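Local structure of beta-glucoside phosphorylase BglX (Unidentified, 5VQE) at residues 194-199 and 268-273; 198-203 and 211-216. The protein is a beta-glucoside phosphorylase of glycoside hydrolase family 3, which probably cleaves beta-glucosides with phosphate and here binds a 2-fluoroglucose. One frame throughout, in Å; residues are numbered along the deposited sequence.

Contact 1 (194-199 and 268-273); sequences HFPGDG and KELMQG. With G2F (2-deoxy-2-fluoro-alpha-D-glucopyranose), chain B.
Leu270 reaches from its helix to the paired rings of Phe195 and Pro196, and its side chain is the one to follow. Its CB lies against the far rim of the phenyl ring, 3.8 Å from Phe195 CE1, the two side chains meeting at a slant. With chi1 at -65°, CG stands beside the backbone N of Leu270, and CD1 is carried on to Pro196 CG at 4.0 Å, crossing the proline roughly at right angles. One leucine therefore touches both rings.

The leucine backbone takes part as well. Leu270 O sits at the edge of the Phe195 ring, near its plane and 3.5 Å from CZ, so a carbonyl oxygen faces the slightly positive rim of the ring. Pro196, joined to Phe195 by a cis peptide, folds back over one ring face, its CB 4.1 Å above the plane of Phe195 and over the centre.

At the other end of 194-199 the chemistry turns polar. His194 follows another cis peptide, and its NE2 meets O3 of the fluoroglucose at 2.8 Å in an almost straight hydrogen bond (168°), with C3 of the sugar in the ring plane. F2 of the sugar lies off that plane, 3.3 Å from His194 CD2. Asp150 bonds ND1 and so fixes how the imidazole is turned; Lys193 and the His-Phe-Pro-Gly run resemble the Lys-His-Phe-Pro-Gly motif of NagZ-like family 3 enzymes.

Everything that touches here is buried. Phe195 closes strand 191-195, which is hydrogen-bonded to strand 237-244, and Tyr227 of helix 216-232 meets its ring edge-to-face. Leu270 packs also on Val248 and Thr249 of helix 246-252, while Met271 touches Ser240 of strand 237-244, which places the start of helix 268-278 against both elements.

Contact 2 (198-203 and 211-216); sequences DGVDYR and VNNLSA
The carboxylate of Asp201 bridges the two segments. Its OD2 accepts the backbone N-H of Val211 at 2.8 Å (156°) on the anti lone pair, while NH2 of Arg203 reaches the same oxygen at 2.9 Å on the syn side. Arg203 makes a salt bridge to Asp201, gripping it side-on with NH2 and with NE, which bonds OD1 at 3.0 Å; Tyr202 N also bonds OD1, from the same face of the carboxylate as NE. With chi1 of -152° the group swings away from its own backbone N and out to Val211.

The apolar pair is Val200 CG2 on Leu214 CG, 3.9 Å apart. Van der Waals contact with polar groups adds to it: CG2 rests against the amide of Asn212, whose OD1 is bonded by Gln245, and Val200 CG1 comes within 3.1 Å of Asn213 OD1. A water spans Val200 O, weakly, and Asn213 OD1.

An alanine in place of Asp201 would probably leave Val211 N without its acceptor and set the Arg203 guanidinium free to swing. Between barrel strand 191-195 and helix 216-232, N-capped by Ser215, four bonds imply a firmly held, probably ionised carboxylate tying the loop to Val211's backbone.

In the fold
Contact 1 is core: all its touching residues are buried, and it joins barrel strand 191-195 to helix 268-278 by apolar packing. Contact 2 is partly buried and joins irregular chain ahead of helix 216-232, with one backbone N-H onto a carboxylate that a salt bridge within 198-203 holds, and a weakly bound bridging water. The two share Asp198 and Gly199, their centres about 11 Å apart, and a probable hydrogen bond from Asn212 ND2 to Gly197 O (3.1 Å) ties them. The sugar belongs to contact 1, where it meets His194; contact 2 does not touch it. Helix 216-232 serves both, through Tyr227 on Phe195 and Tyr223 on Val200.

Contact 1 (194-199 and 268-273)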
# COMPACT_ATOMS: atom_id res chain seq x y z
N HIS A 194 8.37 -0.85 3.02
CA HIS A 194 9.02 -2.06 2.51
C HIS A 194 10.52 -2.03 2.85
O HIS A 194 11.26 -1.22 2.30
CB HIS A 194 8.86 -2.15 0.99
CG HIS A 194 7.43 -2.11 0.52
ND1 HIS A 194 6.77 -0.93 0.25
CD2 HIS A 194 6.55 -3.11 0.25
CE1 HIS A 194 5.54 -1.20 -0.16
NE2 HIS A 194 5.38 -2.51 -0.17
N PHE A 195 10.97 -2.89 3.73
CA PHE A 195 12.34 -2.83 4.21
C PHE A 195 13.29 -3.42 3.17
O PHE A 195 12.99 -4.47 2.59
CB PHE A 195 12.44 -3.58 5.54
CG PHE A 195 13.84 -3.75 6.05
CD1 PHE A 195 14.55 -4.90 5.79
CD2 PHE A 195 14.43 -2.77 6.85
CE1 PHE A 195 15.84 -5.07 6.27
CE2 PHE A 195 15.72 -2.94 7.33
CZ PHE A 195 16.42 -4.09 7.03
N PRO A 196 14.46 -2.81 2.94
CA PRO A 196 15.14 -1.70 3.62
C PRO A 196 14.76 -0.30 3.16
O PRO A 196 15.41 0.65 3.60
CB PRO A 196 16.61 -1.98 3.30
CG PRO A 196 16.58 -2.53 1.95
CD PRO A 196 15.36 -3.45 1.97
N GLY A 197 13.76 -0.16 2.30
CA GLY A 197 13.20 1.14 2.02
C GLY A 197 13.06 1.49 0.56
O GLY A 197 14.06 1.73 -0.13
N ASP A 198 11.83 1.54 0.06
CA ASP A 198 11.64 2.02 -1.29
C ASP A 198 11.63 3.55 -1.31
O ASP A 198 11.52 4.22 -0.28
CB ASP A 198 10.35 1.47 -1.89
CG ASP A 198 10.47 1.20 -3.38
OD1 ASP A 198 11.33 1.85 -4.03
OD2 ASP A 198 9.75 0.32 -3.90
N GLY A 199 11.77 4.11 -2.51
CA GLY A 199 11.66 5.53 -2.74
C GLY A 199 12.94 6.23 -3.14
O GLY A 199 12.88 7.42 -3.49
N LYS A 268 21.13 -11.69 4.81
CA LYS A 268 21.42 -11.87 6.23
C LYS A 268 21.96 -10.59 6.85
O LYS A 268 21.63 -10.27 8.00
CB LYS A 268 22.41 -13.03 6.42
CG LYS A 268 23.82 -12.75 5.97
CD LYS A 268 24.70 -14.00 6.10
N GLU A 269 22.75 -9.82 6.10
CA GLU A 269 23.26 -8.55 6.62
C GLU A 269 22.12 -7.60 6.99
O GLU A 269 22.18 -6.91 8.01
CB GLU A 269 24.17 -7.89 5.58
CG GLU A 269 25.47 -8.63 5.32
CD GLU A 269 25.35 -9.74 4.30
OE1 GLU A 269 24.30 -9.85 3.63
OE2 GLU A 269 26.32 -10.51 4.16
N LEU A 270 21.08 -7.54 6.16
CA LEU A 270 20.00 -6.59 6.43
C LEU A 270 19.03 -7.13 7.48
O LEU A 270 18.65 -6.39 8.40
CB LEU A 270 19.26 -6.26 5.13
CG LEU A 270 20.11 -5.51 4.10
CD1 LEU A 270 19.36 -5.27 2.79
CD2 LEU A 270 20.63 -4.18 4.66
N MET A 271 18.63 -8.39 7.37
CA MET A 271 17.64 -8.91 8.32
C MET A 271 18.26 -9.29 9.66
O MET A 271 17.69 -9.00 10.71
CB MET A 271 16.90 -10.09 7.71
CG MET A 271 15.98 -9.69 6.56
SD MET A 271 14.87 -10.99 5.99
CE MET A 271 16.04 -12.12 5.25
N GLN A 272 19.43 -9.91 9.65
CA GLN A 272 20.04 -10.33 10.91
C GLN A 272 21.00 -9.27 11.44
O GLN A 272 20.93 -8.91 12.62
CB GLN A 272 20.75 -11.68 10.71
CG GLN A 272 19.79 -12.86 10.80
CD GLN A 272 20.32 -14.14 10.17
OE1 GLN A 272 21.38 -14.14 9.54
NE2 GLN A 272 19.58 -15.22 10.31
N GLY A 273 21.85 -8.72 10.58
CA GLY A 273 22.80 -7.71 11.02
C GLY A 273 22.15 -6.41 11.44
O GLY A 273 22.44 -5.88 12.52
C1 G2F B . 4.58 -7.30 -2.10
C2 G2F B . 4.28 -5.76 -2.05
C3 G2F B . 3.66 -5.44 -0.66
C4 G2F B . 2.41 -6.35 -0.45
C5 G2F B . 2.86 -7.84 -0.57
C6 G2F B . 1.63 -8.81 -0.44
O3 G2F B . 3.19 -4.12 -0.70
O4 G2F B . 1.97 -6.16 0.87
O5 G2F B . 3.41 -8.04 -1.86
O6 G2F B . 0.65 -8.41 -1.35
F2 G2F B . 5.43 -5.07 -2.19

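Contact 2 (198-203 and 211-216)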
# COMPACT_ATOMS: atom_id res chain seq x y z
N ASP A 198 11.83 1.54 0.06
CA ASP A 198 11.64 2.02 -1.29
C ASP A 198 11.63 3.55 -1.31
O ASP A 198 11.52 4.22 -0.28
CB ASP A 198 10.35 1.47 -1.89
CG ASP A 198 10.47 1.20 -3.38
OD1 ASP A 198 11.33 1.85 -4.03
OD2 ASP A 198 9.75 0.32 -3.90
N GLY A 199 11.77 4.11 -2.51
CA GLY A 199 11.66 5.53 -2.74
C GLY A 199 12.94 6.23 -3.14
O GLY A 199 12.88 7.42 -3.49
N VAL A 200 14.09 5.56 -3.10
CA VAL A 200 15.35 6.15 -3.58
C VAL A 200 15.52 5.91 -5.07
O VAL A 200 15.76 6.84 -5.85
CB VAL A 200 16.53 5.59 -2.77
CG1 VAL A 200 17.85 6.14 -3.27
CG2 VAL A 200 16.37 5.92 -1.29
N ASP A 201 15.41 4.65 -5.48
CA ASP A 201 15.40 4.25 -6.87
C ASP A 201 14.15 4.80 -7.56
O ASP A 201 13.23 5.32 -6.92
CB ASP A 201 15.43 2.72 -6.95
CG ASP A 201 16.08 2.20 -8.23
OD1 ASP A 201 16.16 2.95 -9.23
OD2 ASP A 201 16.50 1.01 -8.21
N TYR A 202 14.12 4.70 -8.89
CA TYR A 202 12.95 5.06 -9.69
C TYR A 202 12.30 3.84 -10.34
O TYR A 202 11.49 3.99 -11.26
CB TYR A 202 13.31 6.09 -10.77
CG TYR A 202 14.42 5.68 -11.71
CD1 TYR A 202 15.75 5.72 -11.31
CD2 TYR A 202 14.14 5.26 -13.01
CE1 TYR A 202 16.77 5.35 -12.17
CE2 TYR A 202 15.16 4.88 -13.88
CZ TYR A 202 16.48 4.93 -13.45
OH TYR A 202 17.50 4.57 -14.29
N ARG A 203 12.65 2.65 -9.88
CA ARG A 203 12.21 1.42 -10.52
C ARG A 203 11.44 0.55 -9.54
O ARG A 203 11.52 0.72 -8.32
CB ARG A 203 13.43 0.70 -11.12
CG ARG A 203 14.11 1.54 -12.21
CD ARG A 203 15.49 1.03 -12.60
NE ARG A 203 16.40 0.99 -11.47
CZ ARG A 203 17.59 0.38 -11.48
NH1 ARG A 203 18.00 -0.25 -12.57
NH2 ARG A 203 18.35 0.38 -10.40
N VAL A 211 17.13 -0.70 -6.05
CA VAL A 211 18.33 -0.44 -5.26
C VAL A 211 18.17 0.86 -4.49
O VAL A 211 17.97 1.93 -5.09
CB VAL A 211 19.59 -0.39 -6.15
CG1 VAL A 211 20.85 -0.24 -5.31
CG2 VAL A 211 19.68 -1.65 -6.99
N ASN A 212 18.28 0.78 -3.17
CA ASN A 212 18.42 1.94 -2.29
C ASN A 212 19.92 2.22 -2.18
O ASN A 212 20.65 1.50 -1.50
CB ASN A 212 17.78 1.64 -0.93
CG ASN A 212 17.80 2.81 0.02
OD1 ASN A 212 18.78 3.55 0.10
ND2 ASN A 212 16.71 2.98 0.77
N ASN A 213 20.39 3.24 -2.89
CA ASN A 213 21.82 3.47 -3.07
C ASN A 213 22.35 4.62 -2.21
O ASN A 213 23.45 5.13 -2.47
CB ASN A 213 22.14 3.71 -4.54
CG ASN A 213 21.59 5.03 -5.06
OD1 ASN A 213 20.51 5.46 -4.67
ND2 ASN A 213 22.35 5.67 -5.94
N LEU A 214 21.60 5.02 -1.20
CA LEU A 214 22.12 5.97 -0.22
C LEU A 214 23.39 5.41 0.41
O LEU A 214 23.60 4.19 0.47
CB LEU A 214 21.07 6.26 0.85
CG LEU A 214 19.75 6.91 0.40
CD1 LEU A 214 18.81 7.08 1.59
CD2 LEU A 214 20.00 8.26 -0.27
N SER A 215 24.26 6.30 0.85
CA SER A 215 25.37 5.88 1.70
C SER A 215 24.81 5.24 2.96
O SER A 215 23.65 5.44 3.33
CB SER A 215 26.26 7.07 2.05
OG SER A 215 25.60 7.92 2.97
N ALA A 216 25.65 4.44 3.62
CA ALA A 216 25.22 3.83 4.88
C ALA A 216 24.77 4.90 5.87
O ALA A 216 23.72 4.76 6.50
CB ALA A 216 26.35 2.99 5.47
O HOH W 1 18.49 6.30 -6.81